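Local atomic coordinates of putative xanthine dehydrogenase YAGS fad-binding subunit (Escherichia coli, PDB entry 5G5G), a protein that probably oxidises aldehydes in the periplasm, acting as the molybdenum-bearing subunit of a three-chain oxidoreductase whose metal is held by a pterin cytosine dinucleotide. Residues R24-L29 with S472-A477; P236-G241 with D464-G469. One frame throughout, in Å; residues are numbered along the deposited sequence.

Contact 1: residues R24-L29 with S472-A477; sequences RIDGPL and SYTILA. With MCN (pterin cytosine dinucleotide), chain Y.
Ile-25 and Thr-474 make the one direct hydrogen bond between the segment 24-29 and the helix segment 472-477: Ile-25 N donates to Thr-474 OG1 over 3.0 Å, nearly straight at 161°. Thr-474 turns OG1 away from its own carbonyl carbon (chi1 -51°), and the hydroxyl also lies 3.3 Å from Arg-24 CA. Water 1 joins the same hydroxyl to the carboxylate of Asp-26, 2.8 Å from Thr-474 OG1 and 2.7 Å from Asp-26 OD1. The other carboxylate oxygen, OD2, forms a salt bridge with Lys-30 and comes obliquely to the Tyr-473 ring, 3.8 Å from CD2. Apolar contact is carried by Ile-25: its side chain and that of Tyr-473 cross at about a right angle, CG1 touching CB at 3.7 Å, and its CD1 reaches one helical turn on to Ala-477 CB at 3.9 Å. Arg-24 continues past the helix: NE forms a salt bridge with an acidic side chain of another protein chain, and NH1 a hydrogen bond with Gly-469 O. A type I turn from Arg-24 to Gly-27, leading into helix 27-31, thus packs against the first turn of helix 472-484, where Ile-475 CD1 packs at 3.7 Å on O3' of the cofactor ribose in the dinucleotide pocket.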
# COMPACT_ATOMS: atom_id res chain seq x y z
N ARG C 24 17.09 8.66 12.41
CA ARG C 24 17.23 7.22 12.35
C ARG C 24 18.63 6.79 12.01
O ARG C 24 19.25 7.31 11.05
CB ARG C 24 16.38 6.67 11.23
CG ARG C 24 15.04 6.56 11.62
CD ARG C 24 14.25 6.01 10.43
NE ARG C 24 12.91 6.53 10.66
CZ ARG C 24 11.84 5.84 11.00
NH1 ARG C 24 11.88 4.55 11.20
NH2 ARG C 24 10.72 6.48 11.21
N ILE C 25 19.17 5.84 12.78
CA ILE C 25 20.54 5.40 12.59
C ILE C 25 20.68 4.49 11.36
O ILE C 25 21.80 4.36 10.83
CB ILE C 25 21.19 4.77 13.83
CG1 ILE C 25 20.53 3.49 14.24
CG2 ILE C 25 21.11 5.78 14.99
CD1 ILE C 25 21.34 2.68 15.24
N ASP C 26 19.57 3.97 10.90
CA ASP C 26 19.54 3.24 9.62
C ASP C 26 19.31 4.16 8.41
O ASP C 26 19.17 3.65 7.29
CB ASP C 26 18.53 2.06 9.64
CG ASP C 26 17.12 2.43 10.14
OD1 ASP C 26 17.00 3.47 10.86
OD2 ASP C 26 16.17 1.65 9.92
N GLY C 27 19.22 5.46 8.64
CA GLY C 27 18.93 6.43 7.56
C GLY C 27 19.94 6.44 6.41
O GLY C 27 19.55 6.35 5.24
N PRO C 28 21.25 6.52 6.72
CA PRO C 28 22.21 6.49 5.64
C PRO C 28 22.07 5.23 4.76
O PRO C 28 22.15 5.38 3.54
CB PRO C 28 23.54 6.51 6.36
CG PRO C 28 23.25 7.38 7.59
CD PRO C 28 21.89 6.88 8.01
N LEU C 29 21.86 4.05 5.33
CA LEU C 29 21.66 2.85 4.49
C LEU C 29 20.34 2.91 3.68
O LEU C 29 20.34 2.58 2.50
CB LEU C 29 21.71 1.56 5.32
CG LEU C 29 23.02 1.25 5.99
CD1 LEU C 29 22.77 0.06 6.91
CD2 LEU C 29 24.10 0.92 5.00
N SER C 472 13.12 0.84 15.75
CA SER C 472 13.76 0.06 16.77
C SER C 472 15.29 0.25 16.81
O SER C 472 15.86 0.35 17.91
CB SER C 472 13.44 -1.40 16.59
OG SER C 472 12.06 -1.66 16.50
N TYR C 473 15.97 0.24 15.65
CA TYR C 473 17.44 0.46 15.65
C TYR C 473 17.77 1.68 16.51
O TYR C 473 18.67 1.64 17.35
CB TYR C 473 18.05 0.69 14.27
CG TYR C 473 18.26 -0.58 13.46
CD1 TYR C 473 19.38 -1.42 13.72
CD2 TYR C 473 17.43 -0.91 12.36
CE1 TYR C 473 19.62 -2.55 12.96
CE2 TYR C 473 17.66 -2.06 11.63
CZ TYR C 473 18.77 -2.86 11.91
OH TYR C 473 19.01 -4.05 11.18
N THR C 474 17.08 2.79 16.21
CA THR C 474 17.37 4.06 16.83
C THR C 474 17.03 4.13 18.32
O THR C 474 17.86 4.52 19.12
CB THR C 474 16.69 5.16 16.03
OG1 THR C 474 17.05 4.96 14.68
CG2 THR C 474 17.10 6.49 16.49
N ILE C 475 15.85 3.73 18.69
CA ILE C 475 15.48 3.75 20.10
C ILE C 475 16.27 2.78 20.99
O ILE C 475 16.53 3.10 22.15
CB ILE C 475 13.96 3.60 20.33
CG1 ILE C 475 13.41 2.27 19.77
CG2 ILE C 475 13.30 4.85 19.75
CD1 ILE C 475 12.04 1.87 20.35
N LEU C 476 16.70 1.65 20.43
CA LEU C 476 17.59 0.76 21.17
C LEU C 476 18.97 1.41 21.34
O LEU C 476 19.54 1.34 22.44
CB LEU C 476 17.71 -0.60 20.49
CG LEU C 476 16.38 -1.39 20.52
CD1 LEU C 476 16.35 -2.52 19.50
CD2 LEU C 476 16.12 -2.00 21.88
N ALA C 477 19.47 2.10 20.30
CA ALA C 477 20.73 2.87 20.44
C ALA C 477 20.60 3.98 21.50
O ALA C 477 21.46 4.15 22.37
CB ALA C 477 21.16 3.44 19.10
N1 MCN Y . 7.86 4.79 19.85
C2 MCN Y . 8.56 5.86 20.58
N3 MCN Y . 7.99 5.77 21.99
C4 MCN Y . 7.00 5.07 22.53
C5 MCN Y . 6.53 3.97 21.62
C6 MCN Y . 6.91 3.95 20.37
O2 MCN Y . 9.36 6.56 20.24
N4 MCN Y . 6.50 5.15 23.71
C1' MCN Y . 8.14 4.85 18.43
C2D MCN Y . 9.56 4.26 18.09
O2' MCN Y . 10.04 4.85 16.88
C3' MCN Y . 9.17 2.88 17.90
C4D MCN Y . 7.78 2.76 17.13
O4D MCN Y . 7.20 4.03 17.72
O3' MCN Y . 10.09 1.99 17.16
C5' MCN Y . 6.83 1.74 17.34
O5' MCN Y . 6.89 1.16 18.62
PA MCN Y . 5.68 0.33 19.12
O1A MCN Y . 6.16 -0.45 20.35
O2A MCN Y . 4.46 1.18 19.17
O3A MCN Y . 5.42 -0.79 17.88
PB MCN Y . 6.23 -2.14 17.73
O1B MCN Y . 5.59 -3.21 18.50
O2B MCN Y . 7.69 -1.87 17.93
O3B MCN Y . 6.06 -2.32 16.18
C10 MCN Y . 4.83 -2.98 15.66
C9' MCN Y . 3.82 -2.04 15.12
C8' MCN Y . 2.51 -2.92 14.74
S8' MCN Y . 1.94 -4.10 15.79
C7' MCN Y . 2.10 -2.79 13.57
S7' MCN Y . 0.80 -3.82 12.91
C6' MCN Y . 2.48 -1.58 12.66
C7 MCN Y . 3.32 -0.59 13.61
O9' MCN Y . 4.37 -1.21 14.22
N5' MCN Y . 3.48 -2.22 11.66
C4A MCN Y . 4.36 -1.30 10.86
N8' MCN Y . 3.91 0.44 12.73
C4B MCN Y . 4.55 0.07 11.59
N1' MCN Y . 5.23 1.05 10.88
C2' MCN Y . 6.12 0.74 9.83
N2' MCN Y . 6.72 1.61 9.18
N3' MCN Y . 5.89 -0.47 9.25
C4' MCN Y . 5.25 -1.60 9.73
O4' MCN Y . 5.07 -2.76 9.30
O HOH W 1 15.66 3.08 13.21

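Contact 2: residues P236-G241 with D464-G469; sequences PYIGGG and DMTDIG. With MCN (pterin cytosine dinucleotide), chain Y.
Ile-238 and Ile-468 meet where two loops from the two molybdopterin-binding family regions converge beside the pterin, one with the glycine run 239-241 and the other with an Asx turn at Asp-467. In Ile-238, chi1 of -68° sets CG1 beside the backbone N, and a chi2 of 128°, off the staggered values, swings CD1 to 3.8 Å from Ile-468 CG2, the side chains crossing at a slant, and equally to 3.8 Å from Thr-466 CB. Ile-468 divides its branches: CG2 faces Ile-238, while CG1 and CD1 rest against C4' and O4' of the pterin, CD1 3.3 Å from O4'. No direct hydrogen bond joins the two loops; two waters do so through the backbone of Asp-467. Water 3 donates to Asp-467 O at 2.8 Å and accepts from Ile-238 N, while water 2 accepts from Asp-467 N at 2.9 Å and donates weakly to Pro-236 O. The carboxylate of Asp-467 organises its own loop: OD1 takes Gly-469 N at 3.0 Å, approached almost head-on to its C-O bond, and also Gly-471 N, whereas OD2 accepts from Tyr-473 N. Beyond the inverse gamma turn centred on Gly-239, Gly-241 N donates to O4' of the pterin over 2.7 Å at 146°.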
# COMPACT_ATOMS: atom_id res chain seq x y z
N PRO C 236 17.20 -8.32 9.07
CA PRO C 236 17.63 -7.05 9.67
C PRO C 236 16.89 -5.85 9.14
O PRO C 236 16.80 -4.83 9.83
CB PRO C 236 19.15 -6.99 9.35
CG PRO C 236 19.27 -7.77 8.06
CD PRO C 236 18.28 -8.91 8.23
N TYR C 237 16.38 -5.94 7.92
CA TYR C 237 15.57 -4.89 7.27
C TYR C 237 14.32 -5.49 6.64
O TYR C 237 14.40 -6.46 5.89
CB TYR C 237 16.36 -4.09 6.22
CG TYR C 237 17.54 -3.43 6.84
CD1 TYR C 237 17.38 -2.30 7.62
CD2 TYR C 237 18.82 -4.00 6.73
CE1 TYR C 237 18.47 -1.72 8.26
CE2 TYR C 237 19.89 -3.43 7.39
CZ TYR C 237 19.69 -2.30 8.15
OH TYR C 237 20.76 -1.76 8.78
N ILE C 238 13.17 -4.91 6.97
CA ILE C 238 11.85 -5.40 6.55
C ILE C 238 11.13 -4.21 5.94
O ILE C 238 11.03 -3.16 6.57
CB ILE C 238 11.05 -5.91 7.74
CG1 ILE C 238 11.72 -7.16 8.27
CG2 ILE C 238 9.58 -6.21 7.38
CD1 ILE C 238 11.99 -7.15 9.71
N GLY C 239 10.68 -4.37 4.70
CA GLY C 239 10.03 -3.35 3.98
C GLY C 239 8.56 -3.29 4.33
O GLY C 239 7.69 -3.31 3.43
N GLY C 240 8.26 -3.10 5.62
CA GLY C 240 6.88 -3.00 6.07
C GLY C 240 6.25 -4.35 6.31
O GLY C 240 6.63 -5.35 5.68
N GLY C 241 5.28 -4.40 7.22
CA GLY C 241 4.54 -5.63 7.50
C GLY C 241 3.08 -5.39 7.91
O GLY C 241 2.16 -5.99 7.35
N ASP C 464 17.32 -10.02 18.85
CA ASP C 464 16.60 -10.45 17.65
C ASP C 464 15.37 -9.56 17.31
O ASP C 464 14.61 -9.85 16.36
CB ASP C 464 16.20 -11.92 17.73
CG ASP C 464 14.92 -12.19 18.52
OD1 ASP C 464 14.35 -11.25 19.15
OD2 ASP C 464 14.48 -13.37 18.55
N MET C 465 15.16 -8.52 18.08
CA MET C 465 14.14 -7.52 17.74
C MET C 465 14.27 -7.03 16.31
O MET C 465 15.37 -6.94 15.79
CB MET C 465 14.25 -6.34 18.69
CG MET C 465 13.21 -5.28 18.48
SD MET C 465 11.52 -5.91 18.70
CE MET C 465 10.66 -4.46 18.21
N THR C 466 13.14 -6.75 15.69
CA THR C 466 13.09 -6.23 14.31
C THR C 466 12.79 -4.75 14.26
O THR C 466 12.17 -4.14 15.21
CB THR C 466 12.04 -7.01 13.49
OG1 THR C 466 10.78 -7.01 14.20
CG2 THR C 466 12.50 -8.41 13.27
N ASP C 467 13.21 -4.17 13.14
CA ASP C 467 12.88 -2.79 12.77
C ASP C 467 12.19 -2.89 11.47
O ASP C 467 12.81 -3.14 10.44
CB ASP C 467 14.13 -1.87 12.70
CG ASP C 467 13.76 -0.39 12.62
OD1 ASP C 467 12.66 -0.10 12.05
OD2 ASP C 467 14.54 0.43 13.16
N ILE C 468 10.85 -2.71 11.50
CA ILE C 468 10.01 -2.91 10.28
C ILE C 468 9.68 -1.56 9.67
O ILE C 468 8.74 -1.44 8.88
CB ILE C 468 8.77 -3.74 10.62
CG1 ILE C 468 7.87 -3.01 11.67
CG2 ILE C 468 9.18 -5.11 11.16
CD1 ILE C 468 6.64 -3.75 12.07
N GLY C 469 10.48 -0.54 10.02
CA GLY C 469 10.23 0.87 9.72
C GLY C 469 9.75 1.63 10.97
O GLY C 469 9.54 2.86 10.92
N1 MCN Y . 7.86 4.79 19.85
C2 MCN Y . 8.56 5.86 20.58
N3 MCN Y . 7.99 5.77 21.99
C4 MCN Y . 7.00 5.07 22.53
C5 MCN Y . 6.53 3.97 21.62
C6 MCN Y . 6.91 3.95 20.37
O2 MCN Y . 9.36 6.56 20.24
N4 MCN Y . 6.50 5.15 23.71
C1' MCN Y . 8.14 4.85 18.43
C2D MCN Y . 9.56 4.26 18.09
O2' MCN Y . 10.04 4.85 16.88
C3' MCN Y . 9.17 2.88 17.90
C4D MCN Y . 7.78 2.76 17.13
O4D MCN Y . 7.20 4.03 17.72
O3' MCN Y . 10.09 1.99 17.16
C5' MCN Y . 6.83 1.74 17.34
O5' MCN Y . 6.89 1.16 18.62
PA MCN Y . 5.68 0.33 19.12
O1A MCN Y . 6.16 -0.45 20.35
O2A MCN Y . 4.46 1.18 19.17
O3A MCN Y . 5.42 -0.79 17.88
PB MCN Y . 6.23 -2.14 17.73
O1B MCN Y . 5.59 -3.21 18.50
O2B MCN Y . 7.69 -1.87 17.93
O3B MCN Y . 6.06 -2.32 16.18
C10 MCN Y . 4.83 -2.98 15.66
C9' MCN Y . 3.82 -2.04 15.12
C8' MCN Y . 2.51 -2.92 14.74
S8' MCN Y . 1.94 -4.10 15.79
C7' MCN Y . 2.10 -2.79 13.57
S7' MCN Y . 0.80 -3.82 12.91
C6' MCN Y . 2.48 -1.58 12.66
C7 MCN Y . 3.32 -0.59 13.61
O9' MCN Y . 4.37 -1.21 14.22
N5' MCN Y . 3.48 -2.22 11.66
C4A MCN Y . 4.36 -1.30 10.86
N8' MCN Y . 3.91 0.44 12.73
C4B MCN Y . 4.55 0.07 11.59
N1' MCN Y . 5.23 1.05 10.88
C2' MCN Y . 6.12 0.74 9.83
N2' MCN Y . 6.72 1.61 9.18
N3' MCN Y . 5.89 -0.47 9.25
C4' MCN Y . 5.25 -1.60 9.73
O4' MCN Y . 5.07 -2.76 9.30
O HOH W 2 14.95 -5.95 11.68
O HOH W 3 13.17 -1.89 8.01

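Overall arrangement
From the N terminus, 24-29 comes first, and contact 1 closes a loop of 442 residues when helix 472-484 begins. Contact 2 lies wholly within that span: 236-241, just after strand 231-234, outermost in its sheet within this chain, meets 464-469 after 222 intervening residues, closing the inner loop; 464-469 follows strand 459-462 of another sheet. The second segments of both contacts are almost consecutive, so one strand-loop-helix passage serves both. Their centres are about 11 Å apart, and they are linked by probable hydrogen bonds from Tyr-473 OH to Pro-236 O and from Ser-472 OG to Thr-466 O. Together they tie the N-terminal turn and both molybdopterin-binding family regions around the cofactor, contact 1 near its ribose and contact 2 at its pterin.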